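Insecticidal crystal protein Cry7Cal (Bacillus thuringiensis, PDB 5ZI1) is an insecticidal toxin active against the locust Locusta migratoria manilensis and, like other delta endotoxins, probably acts after binding receptors. Local coordinates at residues 429-434 / 453-458. Sequence-based numbering, arbitrary orientation.
Sequences GHRLSY and THVSVR
R431 and T453 form the hydrogen-bonded pair of an antiparallel beta hairpin, strands 430-437 and 448-454, in domain II, the middle, beta-prism domain of this three-domain delta endotoxin. R431 N reaches T453 O at 2.8 Å and T453 N returns to R431 O. At the adjacent pair, H430 and H454, which is non-hydrogen-bonded, the CA atoms come closer and the rings meet as a T: the CD2 edge of H454 points at the face of H430, planes at 88°, with H454 CD2 3.8 Å from H430 NE2. H430 NE2 itself is hydrogen-bonded to R251, and I18 of helix 13-26 touches the H430 side chain, so this face of the hairpin lies against the N-terminal helical domain. G429 O lies over one face of the H454 ring, toward its rim, and accepts V455 N, which stands above the G429 carbonyl plane.

On the face that carries R431 and T453, opposite the two histidines, S433 CB presses on T453 CG2 at 3.5 Å, at the bulge where S433 and Y434 both face G451; S433 OG is hydrogen-bonded to Q252 of strand 252-254, beyond strand 448-454. The R431 side chain leaves between backbone N and carbonyl carbon (chi1 84°), bends at chi3, and runs past T453 to the type I turn H454-V457. R431 NH1 donates to T453 OG1, near the guanidinium plane, at 2.7 Å, and weakly to H454 O; R431 NH2 donates weakly to V457 O, and NE is salt-bridged to D353. Packing is looser beyond, where partly exposed R458 arrives and R431 NH2 and R458 NH2 stand 3.9 Å apart; D353 probably eases this meeting of like charges. R458 NH2 is held on V455 O, in the carbonyl plane, while one water accepts from R431 NH2 at 3.0 Å and, more weakly, from R458 NH2.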
ATOM      1  N   GLY A 429      -1.352  -6.284   9.661  1.00 52.08           N
ATOM      2  CA  GLY A 429      -1.484  -5.825   8.287  1.00 50.09           C
ATOM      3  C   GLY A 429      -0.186  -5.819   7.514  1.00 46.46           C
ATOM      4  O   GLY A 429      -0.193  -5.675   6.289  1.00 43.23           O
ATOM      5  N   HIS A 430       0.936  -6.001   8.212  1.00 42.46           N
ATOM      6  CA  HIS A 430       2.241  -5.838   7.593  1.00 41.82           C
ATOM      7  C   HIS A 430       3.194  -6.924   8.076  1.00 45.07           C
ATOM      8  O   HIS A 430       3.033  -7.495   9.159  1.00 51.88           O
ATOM      9  CB  HIS A 430       2.812  -4.433   7.880  1.00 46.12           C
ATOM     10  CG  HIS A 430       2.096  -3.323   7.155  1.00 50.65           C
ATOM     11  ND1 HIS A 430       0.956  -2.716   7.651  1.00 50.93           N
ATOM     12  CD2 HIS A 430       2.352  -2.722   5.966  1.00 42.90           C
ATOM     13  CE1 HIS A 430       0.549  -1.786   6.804  1.00 48.53           C
ATOM     14  NE2 HIS A 430       1.378  -1.770   5.773  1.00 49.45           N
ATOM     15  N   ARG A 431       4.207  -7.192   7.257  1.00 40.89           N
ATOM     16  CA  ARG A 431       5.234  -8.174   7.553  1.00 44.44           C
ATOM     17  C   ARG A 431       6.580  -7.555   7.223  1.00 44.77           C
ATOM     18  O   ARG A 431       6.684  -6.726   6.315  1.00 41.05           O
ATOM     19  CB  ARG A 431       5.047  -9.482   6.736  1.00 46.35           C
ATOM     20  CG  ARG A 431       5.662  -9.405   5.345  1.00 42.49           C
ATOM     21  CD  ARG A 431       5.594 -10.686   4.566  1.00 41.53           C
ATOM     22  NE  ARG A 431       4.224 -11.103   4.260  1.00 46.25           N
ATOM     23  CZ  ARG A 431       3.454 -10.533   3.335  1.00 45.26           C
ATOM     24  NH1 ARG A 431       3.896  -9.486   2.640  1.00 38.18           N
ATOM     25  NH2 ARG A 431       2.232 -10.994   3.130  1.00 47.46           N
ATOM     26  N   LEU A 432       7.606  -7.949   7.971  1.00 42.96           N
ATOM     27  CA  LEU A 432       8.927  -7.383   7.748  1.00 42.50           C
ATOM     28  C   LEU A 432       9.437  -7.817   6.389  1.00 42.77           C
ATOM     29  O   LEU A 432       9.279  -8.974   5.989  1.00 47.40           O
ATOM     30  CB  LEU A 432       9.899  -7.819   8.840  1.00 40.75           C
ATOM     31  CG  LEU A 432      11.321  -7.249   8.873  1.00 41.32           C
ATOM     32  CD1 LEU A 432      11.370  -5.764   9.210  1.00 37.26           C
ATOM     33  CD2 LEU A 432      12.125  -8.021   9.933  1.00 41.27           C
ATOM     34  N   SER A 433      10.042  -6.880   5.661  1.00 40.71           N
ATOM     35  CA  SER A 433      10.546  -7.196   4.340  1.00 41.07           C
ATOM     36  C   SER A 433      11.965  -6.739   4.089  1.00 42.20           C
ATOM     37  O   SER A 433      12.605  -7.274   3.175  1.00 46.42           O
ATOM     38  CB  SER A 433       9.622  -6.609   3.249  1.00 41.47           C
ATOM     39  OG  SER A 433       9.384  -5.210   3.429  1.00 45.04           O
ATOM     40  N   TYR A 434      12.500  -5.801   4.860  1.00 36.78           N
ATOM     41  CA  TYR A 434      13.797  -5.262   4.487  1.00 41.29           C
ATOM     42  C   TYR A 434      14.474  -4.699   5.727  1.00 40.60           C
ATOM     43  O   TYR A 434      13.826  -4.431   6.741  1.00 38.84           O
ATOM     44  CB  TYR A 434      13.659  -4.176   3.385  1.00 41.97           C
ATOM     45  CG  TYR A 434      14.945  -4.005   2.607  1.00 42.06           C
ATOM     46  CD1 TYR A 434      15.258  -4.865   1.562  1.00 40.58           C
ATOM     47  CD2 TYR A 434      15.879  -3.040   2.967  1.00 40.06           C
ATOM     48  CE1 TYR A 434      16.452  -4.765   0.875  1.00 41.08           C
ATOM     49  CE2 TYR A 434      17.086  -2.924   2.276  1.00 45.61           C
ATOM     50  CZ  TYR A 434      17.358  -3.795   1.226  1.00 47.94           C
ATOM     51  OH  TYR A 434      18.541  -3.702   0.522  1.00 53.17           O
ATOM     52  N   THR A 453       6.109  -5.000   4.083  1.00 38.85           N
ATOM     53  CA  THR A 453       5.136  -5.167   3.008  1.00 38.39           C
ATOM     54  C   THR A 453       3.783  -5.580   3.584  1.00 40.61           C
ATOM     55  O   THR A 453       3.693  -6.112   4.693  1.00 45.71           O
ATOM     56  CB  THR A 453       5.592  -6.197   1.980  1.00 39.74           C
ATOM     57  OG1 THR A 453       5.767  -7.483   2.623  1.00 45.99           O
ATOM     58  CG2 THR A 453       6.881  -5.736   1.296  1.00 33.28           C
ATOM     59  N   HIS A 454       2.734  -5.321   2.807  1.00 42.18           N
ATOM     60  CA  HIS A 454       1.348  -5.498   3.230  1.00 41.79           C
ATOM     61  C   HIS A 454       0.929  -6.960   3.136  1.00 44.70           C
ATOM     62  O   HIS A 454       1.297  -7.664   2.191  1.00 48.29           O
ATOM     63  CB  HIS A 454       0.444  -4.639   2.340  1.00 42.30           C
ATOM     64  CG  HIS A 454      -0.929  -4.414   2.885  1.00 38.59           C
ATOM     65  ND1 HIS A 454      -2.029  -5.114   2.442  1.00 42.91           N
ATOM     66  CD2 HIS A 454      -1.386  -3.539   3.811  1.00 43.32           C
ATOM     67  CE1 HIS A 454      -3.104  -4.699   3.086  1.00 44.52           C
ATOM     68  NE2 HIS A 454      -2.743  -3.736   3.919  1.00 49.71           N
ATOM     69  N   VAL A 455       0.146  -7.423   4.116  1.00 44.77           N
ATOM     70  CA  VAL A 455      -0.174  -8.850   4.186  1.00 44.54           C
ATOM     71  C   VAL A 455      -1.199  -9.283   3.137  1.00 50.12           C
ATOM     72  O   VAL A 455      -1.398 -10.491   2.935  1.00 44.89           O
ATOM     73  CB  VAL A 455      -0.578  -9.186   5.643  1.00 50.88           C
ATOM     74  CG1 VAL A 455      -1.090 -10.616   5.804  1.00 47.73           C
ATOM     75  CG2 VAL A 455       0.625  -8.998   6.553  1.00 45.16           C
ATOM     76  N   SER A 456      -1.813  -8.338   2.408  1.00 43.40           N
ATOM     77  CA  SER A 456      -2.682  -8.737   1.306  1.00 44.56           C
ATOM     78  C   SER A 456      -1.903  -9.418   0.191  1.00 44.53           C
ATOM     79  O   SER A 456      -2.488 -10.181  -0.590  1.00 46.22           O
ATOM     80  CB  SER A 456      -3.426  -7.526   0.739  1.00 43.73           C
ATOM     81  OG  SER A 456      -2.514  -6.555   0.266  1.00 40.65           O
ATOM     82  N   VAL A 457      -0.603  -9.155   0.081  1.00 43.75           N
ATOM     83  CA  VAL A 457       0.199  -9.885  -0.890  1.00 44.08           C
ATOM     84  C   VAL A 457       0.347 -11.325  -0.427  1.00 49.44           C
ATOM     85  O   VAL A 457       0.753 -11.588   0.713  1.00 45.77           O
ATOM     86  CB  VAL A 457       1.575  -9.240  -1.057  1.00 41.27           C
ATOM     87  CG1 VAL A 457       2.304  -9.899  -2.234  1.00 39.68           C
ATOM     88  CG2 VAL A 457       1.426  -7.748  -1.211  1.00 40.94           C
ATOM     89  N   ARG A 458       0.040 -12.249  -1.302  1.00 47.75           N
ATOM     90  CA  ARG A 458       0.068 -13.647  -0.983  1.00 43.62           C
ATOM     91  C   ARG A 458       1.253 -14.312  -1.671  1.00 46.36           C
ATOM     92  O   ARG A 458       1.680 -13.873  -2.742  1.00 41.77           O
ATOM     93  CB  ARG A 458      -1.253 -14.300  -1.395  1.00 50.55           C
ATOM     94  CG  ARG A 458      -2.489 -13.616  -0.766  1.00 50.56           C
ATOM     95  CD  ARG A 458      -2.268 -13.347   0.737  1.00 52.00           C
ATOM     96  NE  ARG A 458      -1.843 -14.578   1.416  1.00 60.82           N
ATOM     97  CZ  ARG A 458      -1.127 -14.634   2.541  1.00 54.42           C
ATOM     98  NH1 ARG A 458      -0.791 -15.822   3.048  1.00 56.91           N
ATOM     99  NH2 ARG A 458      -0.748 -13.518   3.162  1.00 52.70           N
TER
HETATM  100  O   HOH W   1       1.994 -13.689   4.394  1.00 56.16           O